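PDB 5SZR: protein Pcdhgb2 from Mus musculus, which probably mediates calcium-dependent cell adhesion and may take part in setting up and maintaining specific neuronal connections in the brain. Local coordinates for residues S219-V224 / R312-D317; S265-V270 / R281-E286. One frame throughout, in Å; residues are numbered along the deposited sequence.

Both contacts belong to the third of the four extracellular cadherin domains in this chain, and their centres lie about 11 Å apart. Interaction 1 pairs the strand segments 219-224 and 312-317; interaction 2 (265-270 with 281-286) is nested inside the loop that this pairing closes. The contacts that tie them together include Val315 O, 3.0 Å from His285 ND1, a probable hydrogen bond; Val315 CG1, packed 3.8 Å from Phe283 CB; and Asp317 OD1, within 3.2 Å of Glu286 OE2. Both of these carboxylate oxygens bind one calcium ion, which probably offsets their like charges. A second calcium, bound by Asp284 and Glu286, adjoins it where this domain leads into the next.

Interaction 1: S219-V224 / R312-D317. With CA (calcium ion), chain Q; EDO (1,2-ethanediol), chain Z.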
ATOM      1  N   SER A 219      -0.476 -21.083  -1.860  1.00 50.35           N
ATOM      2  CA  SER A 219      -1.473 -22.076  -2.232  1.00 47.95           C
ATOM      3  C   SER A 219      -2.267 -22.422  -0.983  1.00 46.43           C
ATOM      4  O   SER A 219      -1.909 -22.033   0.131  1.00 46.49           O
ATOM      5  CB  SER A 219      -0.834 -23.327  -2.844  1.00 48.62           C
ATOM      6  OG  SER A 219      -0.014 -23.983  -1.900  1.00 51.15           O
ATOM      7  N   TYR A 220      -3.358 -23.158  -1.181  1.00 44.94           N
ATOM      8  CA  TYR A 220      -4.295 -23.452  -0.107  1.00 44.63           C
ATOM      9  C   TYR A 220      -4.534 -24.952  -0.019  1.00 44.74           C
ATOM     10  O   TYR A 220      -4.910 -25.587  -1.011  1.00 46.17           O
ATOM     11  CB  TYR A 220      -5.624 -22.716  -0.319  1.00 43.11           C
ATOM     12  CG  TYR A 220      -5.549 -21.219  -0.069  1.00 45.10           C
ATOM     13  CD1 TYR A 220      -5.821 -20.690   1.187  1.00 47.24           C
ATOM     14  CD2 TYR A 220      -5.216 -20.338  -1.091  1.00 42.40           C
ATOM     15  CE1 TYR A 220      -5.762 -19.324   1.420  1.00 47.19           C
ATOM     16  CE2 TYR A 220      -5.156 -18.975  -0.868  1.00 45.44           C
ATOM     17  CZ  TYR A 220      -5.427 -18.473   0.388  1.00 46.92           C
ATOM     18  OH  TYR A 220      -5.369 -17.113   0.606  1.00 47.80           O
ATOM     19  N   LEU A 221      -4.315 -25.509   1.169  1.00 44.24           N
ATOM     20  CA  LEU A 221      -4.631 -26.899   1.479  1.00 46.70           C
ATOM     21  C   LEU A 221      -5.737 -26.886   2.528  1.00 48.43           C
ATOM     22  O   LEU A 221      -5.535 -26.399   3.647  1.00 49.91           O
ATOM     23  CB  LEU A 221      -3.393 -27.641   1.976  1.00 47.26           C
ATOM     24  CG  LEU A 221      -3.564 -29.137   2.241  1.00 47.68           C
ATOM     25  CD1 LEU A 221      -3.962 -29.852   0.960  1.00 47.26           C
ATOM     26  CD2 LEU A 221      -2.289 -29.727   2.812  1.00 50.32           C
ATOM     27  N   VAL A 222      -6.908 -27.404   2.165  1.00 48.70           N
ATOM     28  CA  VAL A 222      -8.100 -27.318   2.999  1.00 49.02           C
ATOM     29  C   VAL A 222      -8.546 -28.721   3.382  1.00 50.09           C
ATOM     30  O   VAL A 222      -8.535 -29.632   2.547  1.00 52.64           O
ATOM     31  CB  VAL A 222      -9.231 -26.562   2.272  1.00 47.74           C
ATOM     32  CG1 VAL A 222     -10.443 -26.402   3.180  1.00 46.82           C
ATOM     33  CG2 VAL A 222      -8.730 -25.208   1.791  1.00 48.37           C
ATOM     34  N   HIS A 223      -8.937 -28.893   4.643  1.00 52.05           N
ATOM     35  CA  HIS A 223      -9.509 -30.138   5.144  1.00 53.69           C
ATOM     36  C   HIS A 223     -10.991 -29.930   5.423  1.00 52.43           C
ATOM     37  O   HIS A 223     -11.369 -28.951   6.076  1.00 51.51           O
ATOM     38  CB  HIS A 223      -8.805 -30.601   6.422  1.00 57.43           C
ATOM     39  CG  HIS A 223      -7.404 -31.085   6.211  1.00 61.27           C
ATOM     40  ND1 HIS A 223      -6.326 -30.233   6.119  1.00 63.36           N
ATOM     41  CD2 HIS A 223      -6.903 -32.337   6.083  1.00 65.17           C
ATOM     42  CE1 HIS A 223      -5.223 -30.936   5.941  1.00 65.43           C
ATOM     43  NE2 HIS A 223      -5.545 -32.216   5.914  1.00 67.49           N
ATOM     44  N   VAL A 224     -11.830 -30.841   4.930  1.00 52.60           N
ATOM     45  CA  VAL A 224     -13.276 -30.780   5.137  1.00 53.01           C
ATOM     46  C   VAL A 224     -13.768 -32.165   5.539  1.00 56.43           C
ATOM     47  O   VAL A 224     -13.619 -33.126   4.775  1.00 48.38           O
ATOM     48  CB  VAL A 224     -14.033 -30.299   3.886  1.00 51.17           C
ATOM     49  CG1 VAL A 224     -15.486 -30.014   4.232  1.00 51.27           C
ATOM     50  CG2 VAL A 224     -13.374 -29.079   3.284  1.00 50.65           C
ATOM     51  N   ARG A 312      -6.193 -27.081  -2.833  1.00 55.40           N
ATOM     52  CA  ARG A 312      -6.499 -28.502  -2.760  1.00 57.82           C
ATOM     53  C   ARG A 312      -7.391 -28.758  -1.553  1.00 53.94           C
ATOM     54  O   ARG A 312      -7.130 -28.250  -0.458  1.00 54.94           O
ATOM     55  CB  ARG A 312      -5.227 -29.348  -2.675  1.00 63.27           C
ATOM     56  CG  ARG A 312      -5.511 -30.833  -2.530  1.00 69.05           C
ATOM     57  CD  ARG A 312      -4.242 -31.669  -2.572  1.00 75.21           C
ATOM     58  NE  ARG A 312      -3.704 -31.805  -3.923  1.00 79.41           N
ATOM     59  CZ  ARG A 312      -4.123 -32.708  -4.805  1.00 83.90           C
ATOM     60  NH1 ARG A 312      -5.093 -33.557  -4.484  1.00 85.76           N
ATOM     61  NH2 ARG A 312      -3.572 -32.767  -6.008  1.00 85.87           N
ATOM     62  N   VAL A 313      -8.447 -29.536  -1.759  1.00 49.57           N
ATOM     63  CA  VAL A 313      -9.427 -29.830  -0.722  1.00 49.28           C
ATOM     64  C   VAL A 313      -9.351 -31.320  -0.413  1.00 48.58           C
ATOM     65  O   VAL A 313      -9.537 -32.156  -1.306  1.00 49.21           O
ATOM     66  CB  VAL A 313     -10.842 -29.418  -1.158  1.00 50.86           C
ATOM     67  CG1 VAL A 313     -11.857 -29.769  -0.082  1.00 51.68           C
ATOM     68  CG2 VAL A 313     -10.875 -27.921  -1.471  1.00 50.33           C
ATOM     69  N   LEU A 314      -9.061 -31.652   0.843  1.00 47.21           N
ATOM     70  CA  LEU A 314      -8.966 -33.035   1.292  1.00 50.93           C
ATOM     71  C   LEU A 314     -10.238 -33.400   2.044  1.00 51.66           C
ATOM     72  O   LEU A 314     -10.540 -32.815   3.090  1.00 54.09           O
ATOM     73  CB  LEU A 314      -7.735 -33.245   2.174  1.00 54.24           C
ATOM     74  CG  LEU A 314      -6.404 -33.256   1.418  1.00 56.61           C
ATOM     75  CD1 LEU A 314      -5.222 -33.208   2.375  1.00 57.74           C
ATOM     76  CD2 LEU A 314      -6.332 -34.490   0.530  1.00 57.02           C
ATOM     77  N   VAL A 315     -10.988 -34.352   1.502  1.00 49.37           N
ATOM     78  CA  VAL A 315     -12.221 -34.815   2.127  1.00 51.08           C
ATOM     79  C   VAL A 315     -11.855 -35.788   3.242  1.00 53.98           C
ATOM     80  O   VAL A 315     -11.217 -36.818   2.996  1.00 55.27           O
ATOM     81  CB  VAL A 315     -13.146 -35.470   1.094  1.00 53.16           C
ATOM     82  CG1 VAL A 315     -14.402 -36.004   1.763  1.00 50.56           C
ATOM     83  CG2 VAL A 315     -13.494 -34.471  -0.001  1.00 48.92           C
ATOM     84  N   GLY A 316     -12.251 -35.463   4.470  1.00 50.07           N
ATOM     85  CA  GLY A 316     -11.850 -36.242   5.629  1.00 51.75           C
ATOM     86  C   GLY A 316     -12.767 -37.435   5.857  1.00 54.84           C
ATOM     87  O   GLY A 316     -13.979 -37.348   5.692  1.00 55.68           O
ATOM     88  N   ASP A 317     -12.166 -38.552   6.249  1.00 54.82           N
ATOM     89  CA  ASP A 317     -12.922 -39.772   6.489  1.00 56.42           C
ATOM     90  C   ASP A 317     -13.582 -39.726   7.860  1.00 57.63           C
ATOM     91  O   ASP A 317     -12.931 -39.422   8.864  1.00 58.50           O
ATOM     92  CB  ASP A 317     -12.005 -40.990   6.382  1.00 58.11           C
ATOM     93  CG  ASP A 317     -12.750 -42.298   6.563  1.00 64.76           C
ATOM     94  OD1 ASP A 317     -13.926 -42.379   6.146  1.00 64.19           O
ATOM     95  OD2 ASP A 317     -12.159 -43.247   7.125  1.00 61.95           O
TER
HETATM   96 CA    CA Q 714     -16.302 -42.884   5.744  1.00 52.64          CA
HETATM   97  C1  EDO Z 723      -2.989 -23.895   3.754  1.00 64.96           C
HETATM   98  O1  EDO Z 723      -1.983 -24.497   2.930  1.00 62.71           O
HETATM   99  C2  EDO Z 723      -2.493 -23.822   5.194  1.00 66.71           C
HETATM  100  O2  EDO Z 723      -3.125 -22.726   5.870  1.00 67.16           O
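The His223 imidazole meets Leu314 across the strand pair, with Leu314 CD1 3.7 Å from His223 NE2 and the two side chains lying side by side and pointing the same way. His223 CG stands anti to the carbonyl carbon (chi1 -70°), which carries the ring alongside this leucine. A second ring, the Tyr220 phenol, leads away from 312-317 and packs on Val237, Val309 and Met311. On the sheet face of His223, Leu221 CD1 meets Leu314 CD1 at 3.9 Å and also lies along CB, CG and CD of Arg312. Beyond those methylenes the arginine bends, and NH1 bonds to Ser290 OG. The opposite face carries four valines; Val224 CG2 touches Val313 CG1 at 3.8 Å, while Val224 and Val315 both pack on Phe283.

Five backbone hydrogen bonds fix the register. Arg312 N donates to Tyr220 O at 2.7 Å, and Val222 N returns a bond to Arg312 O at 2.8 Å. The alternation continues through Leu314 N to Val222 O and Val224 N to Leu314 O. At the last rung Gly316 N donates to Val224 O at 2.7 Å. Just beyond, Asp317 OD1 binds calcium at 2.5 Å, together with Glu226, Glu286, Arg318 O, Asp320 and Asp360. A strand angle of 20° confirms parallel pairing: this is the A'-G pair of the cadherin Greek-key beta sandwich, leading into the interdomain calcium site.

Interaction 2: S265-V270 / R281-E286; sequences SSFVSV and RAFDHE. With CA (calcium ion), chain P; CA (calcium ion), chain Q.
Arg281 folds over Phe267 while gripping Ser266. Its CB starts the path 3.4 Å from Ser266 O, and CG stays beside the same carbonyl. CD then sits over the Phe267 face, 4.1 Å from the ring centroid and only 7° off the normal, a CH-pi contact. A bend at chi3 (59°) turns the rest of the chain along the ring, where NE makes weak bonds to Ser266 O (3.3 Å) and Ser266 OG. CZ lies off-centre in a cation-pi contact, with the guanidinium stacked at 28° to the ring. At the tips, NH1 donates to Ser266 OG at 2.8 Å, whereas NH2 passes 3.2 Å from Phe267 CZ. A leucine here would probably leave Ser266 OG without its arginine donor and strip the phenylalanine face of its flat cationic cover. Further along, Phe283 CE2 touches Phe267 CD1 at 3.9 Å, and Val268 CG1 approaches the edge of the Phe283 ring. Glu286 OE1 bridges the two calcium ions, 2.3 Å from the one it shares with Asp284 OD1. Val268 begins the edge strand 268-270, its side chain packed on Ile254 of strand 250-257 and on Leu293 of strand 290-299; Phe283, from the loop between strands 276-279 and 290-299, meets Phe291 edge-to-face.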
ATOM      1  N   SER A 265     -19.791 -26.291 -10.094  1.00 90.16           N
ATOM      2  CA  SER A 265     -20.675 -25.495  -9.250  1.00 90.30           C
ATOM      3  C   SER A 265     -21.378 -26.352  -8.207  1.00 88.79           C
ATOM      4  O   SER A 265     -21.742 -25.854  -7.135  1.00 87.92           O
ATOM      5  CB  SER A 265     -21.699 -24.759 -10.116  1.00 97.00           C
ATOM      6  OG  SER A 265     -22.581 -23.983  -9.324  1.00101.46           O
ATOM      7  N   SER A 266     -21.567 -27.638  -8.496  1.00 88.86           N
ATOM      8  CA  SER A 266     -22.227 -28.538  -7.562  1.00 87.33           C
ATOM      9  C   SER A 266     -21.343 -28.929  -6.385  1.00 81.74           C
ATOM     10  O   SER A 266     -21.848 -29.531  -5.432  1.00 82.76           O
ATOM     11  CB  SER A 266     -22.695 -29.795  -8.296  1.00 90.06           C
ATOM     12  OG  SER A 266     -23.344 -30.685  -7.408  1.00 90.89           O
ATOM     13  N   PHE A 267     -20.050 -28.608  -6.422  1.00 76.56           N
ATOM     14  CA  PHE A 267     -19.129 -28.956  -5.343  1.00 72.12           C
ATOM     15  C   PHE A 267     -18.761 -27.751  -4.485  1.00 68.73           C
ATOM     16  O   PHE A 267     -18.969 -27.763  -3.267  1.00 67.91           O
ATOM     17  CB  PHE A 267     -17.859 -29.599  -5.914  1.00 71.37           C
ATOM     18  CG  PHE A 267     -18.006 -31.059  -6.227  1.00 74.76           C
ATOM     19  CD1 PHE A 267     -17.382 -32.013  -5.444  1.00 74.87           C
ATOM     20  CD2 PHE A 267     -18.775 -31.475  -7.298  1.00 77.82           C
ATOM     21  CE1 PHE A 267     -17.518 -33.361  -5.728  1.00 77.99           C
ATOM     22  CE2 PHE A 267     -18.914 -32.819  -7.586  1.00 81.10           C
ATOM     23  CZ  PHE A 267     -18.284 -33.763  -6.801  1.00 80.77           C
ATOM     24  N   VAL A 268     -18.199 -26.711  -5.098  1.00 65.93           N
ATOM     25  CA  VAL A 268     -17.672 -25.571  -4.363  1.00 61.35           C
ATOM     26  C   VAL A 268     -17.985 -24.285  -5.113  1.00 57.03           C
ATOM     27  O   VAL A 268     -18.141 -24.272  -6.338  1.00 55.71           O
ATOM     28  CB  VAL A 268     -16.151 -25.691  -4.126  1.00 61.37           C
ATOM     29  CG1 VAL A 268     -15.849 -26.815  -3.141  1.00 61.97           C
ATOM     30  CG2 VAL A 268     -15.434 -25.923  -5.444  1.00 62.08           C
ATOM     31  N   SER A 269     -18.085 -23.198  -4.352  1.00 54.83           N
ATOM     32  CA  SER A 269     -18.191 -21.852  -4.890  1.00 54.52           C
ATOM     33  C   SER A 269     -17.405 -20.925  -3.979  1.00 54.45           C
ATOM     34  O   SER A 269     -17.003 -21.302  -2.875  1.00 55.76           O
ATOM     35  CB  SER A 269     -19.647 -21.391  -4.994  1.00 55.38           C
ATOM     36  OG  SER A 269     -20.201 -21.212  -3.702  1.00 56.24           O
ATOM     37  N   VAL A 270     -17.186 -19.698  -4.444  1.00 52.64           N
ATOM     38  CA  VAL A 270     -16.538 -18.676  -3.635  1.00 47.46           C
ATOM     39  C   VAL A 270     -17.371 -17.406  -3.707  1.00 48.07           C
ATOM     40  O   VAL A 270     -17.898 -17.054  -4.767  1.00 50.81           O
ATOM     41  CB  VAL A 270     -15.079 -18.426  -4.079  1.00 45.54           C
ATOM     42  CG1 VAL A 270     -15.020 -17.725  -5.429  1.00 44.41           C
ATOM     43  CG2 VAL A 270     -14.330 -17.644  -3.020  1.00 46.21           C
ATOM     44  N   ARG A 281     -22.150 -29.192  -1.555  1.00 61.81           N
ATOM     45  CA  ARG A 281     -22.790 -30.484  -1.368  1.00 61.06           C
ATOM     46  C   ARG A 281     -22.132 -31.201  -0.202  1.00 61.06           C
ATOM     47  O   ARG A 281     -21.038 -30.840   0.237  1.00 61.64           O
ATOM     48  CB  ARG A 281     -22.694 -31.348  -2.627  1.00 62.39           C
ATOM     49  CG  ARG A 281     -21.269 -31.761  -2.966  1.00 64.08           C
ATOM     50  CD  ARG A 281     -21.237 -33.004  -3.842  1.00 68.86           C
ATOM     51  NE  ARG A 281     -21.949 -32.812  -5.102  1.00 73.30           N
ATOM     52  CZ  ARG A 281     -21.910 -33.669  -6.116  1.00 76.15           C
ATOM     53  NH1 ARG A 281     -22.586 -33.417  -7.227  1.00 78.87           N
ATOM     54  NH2 ARG A 281     -21.190 -34.778  -6.018  1.00 76.91           N
ATOM     55  N   ALA A 282     -22.810 -32.234   0.291  1.00 62.23           N
ATOM     56  CA  ALA A 282     -22.231 -33.107   1.302  1.00 58.97           C
ATOM     57  C   ALA A 282     -21.179 -33.999   0.656  1.00 56.07           C
ATOM     58  O   ALA A 282     -21.494 -34.797  -0.233  1.00 56.52           O
ATOM     59  CB  ALA A 282     -23.318 -33.952   1.963  1.00 62.40           C
ATOM     60  N   PHE A 283     -19.928 -33.853   1.083  1.00 53.25           N
ATOM     61  CA  PHE A 283     -18.863 -34.682   0.539  1.00 53.04           C
ATOM     62  C   PHE A 283     -18.938 -36.096   1.110  1.00 55.63           C
ATOM     63  O   PHE A 283     -19.348 -36.308   2.254  1.00 57.68           O
ATOM     64  CB  PHE A 283     -17.499 -34.062   0.835  1.00 50.35           C
ATOM     65  CG  PHE A 283     -17.289 -32.714   0.192  1.00 52.37           C
ATOM     66  CD1 PHE A 283     -16.526 -31.746   0.822  1.00 51.46           C
ATOM     67  CD2 PHE A 283     -17.842 -32.423  -1.043  1.00 53.67           C
ATOM     68  CE1 PHE A 283     -16.324 -30.500   0.234  1.00 51.84           C
ATOM     69  CE2 PHE A 283     -17.642 -31.179  -1.638  1.00 54.63           C
ATOM     70  CZ  PHE A 283     -16.882 -30.220  -0.997  1.00 51.63           C
ATOM     71  N   ASP A 284     -18.541 -37.071   0.292  1.00 54.51           N
ATOM     72  CA  ASP A 284     -18.530 -38.484   0.665  1.00 57.95           C
ATOM     73  C   ASP A 284     -17.121 -39.009   0.428  1.00 58.79           C
ATOM     74  O   ASP A 284     -16.715 -39.207  -0.724  1.00 61.82           O
ATOM     75  CB  ASP A 284     -19.572 -39.265  -0.141  1.00 58.43           C
ATOM     76  CG  ASP A 284     -19.569 -40.756   0.157  1.00 61.48           C
ATOM     77  OD1 ASP A 284     -18.990 -41.187   1.177  1.00 60.42           O
ATOM     78  OD2 ASP A 284     -20.176 -41.510  -0.635  1.00 65.27           O
ATOM     79  N   HIS A 285     -16.376 -39.223   1.517  1.00 56.76           N
ATOM     80  CA  HIS A 285     -14.983 -39.651   1.410  1.00 58.60           C
ATOM     81  C   HIS A 285     -14.847 -40.950   0.626  1.00 62.95           C
ATOM     82  O   HIS A 285     -13.819 -41.183  -0.020  1.00 65.02           O
ATOM     83  CB  HIS A 285     -14.381 -39.807   2.809  1.00 58.95           C
ATOM     84  CG  HIS A 285     -13.020 -40.432   2.823  1.00 60.61           C
ATOM     85  ND1 HIS A 285     -11.861 -39.694   2.705  1.00 59.48           N
ATOM     86  CD2 HIS A 285     -12.632 -41.722   2.950  1.00 61.82           C
ATOM     87  CE1 HIS A 285     -10.818 -40.504   2.755  1.00 61.36           C
ATOM     88  NE2 HIS A 285     -11.259 -41.740   2.903  1.00 57.97           N
ATOM     89  N   GLU A 286     -15.871 -41.800   0.658  1.00 65.16           N
ATOM     90  CA  GLU A 286     -15.797 -43.073  -0.044  1.00 69.25           C
ATOM     91  C   GLU A 286     -15.911 -42.914  -1.558  1.00 74.31           C
ATOM     92  O   GLU A 286     -15.457 -43.799  -2.290  1.00 79.74           O
ATOM     93  CB  GLU A 286     -16.874 -44.016   0.489  1.00 67.96           C
ATOM     94  CG  GLU A 286     -16.508 -44.700   1.815  1.00 69.13           C
ATOM     95  CD  GLU A 286     -16.431 -43.744   2.999  1.00 67.59           C
ATOM     96  OE1 GLU A 286     -17.375 -42.960   3.200  1.00 60.61           O
ATOM     97  OE2 GLU A 286     -15.426 -43.787   3.737  1.00 61.08           O
TER
HETATM   98 CA    CA P 713     -19.292 -41.698   3.460  1.00 50.04          CA
HETATM   99 CA    CA Q 714     -16.302 -42.884   5.744  1.00 52.64          CA
HETATM  100  O   HOH W   1     -20.649 -43.872   3.060  1.00 42.55           O
HETATM  101  O   HOH W   2     -21.108 -40.217   2.944  1.00 54.08           O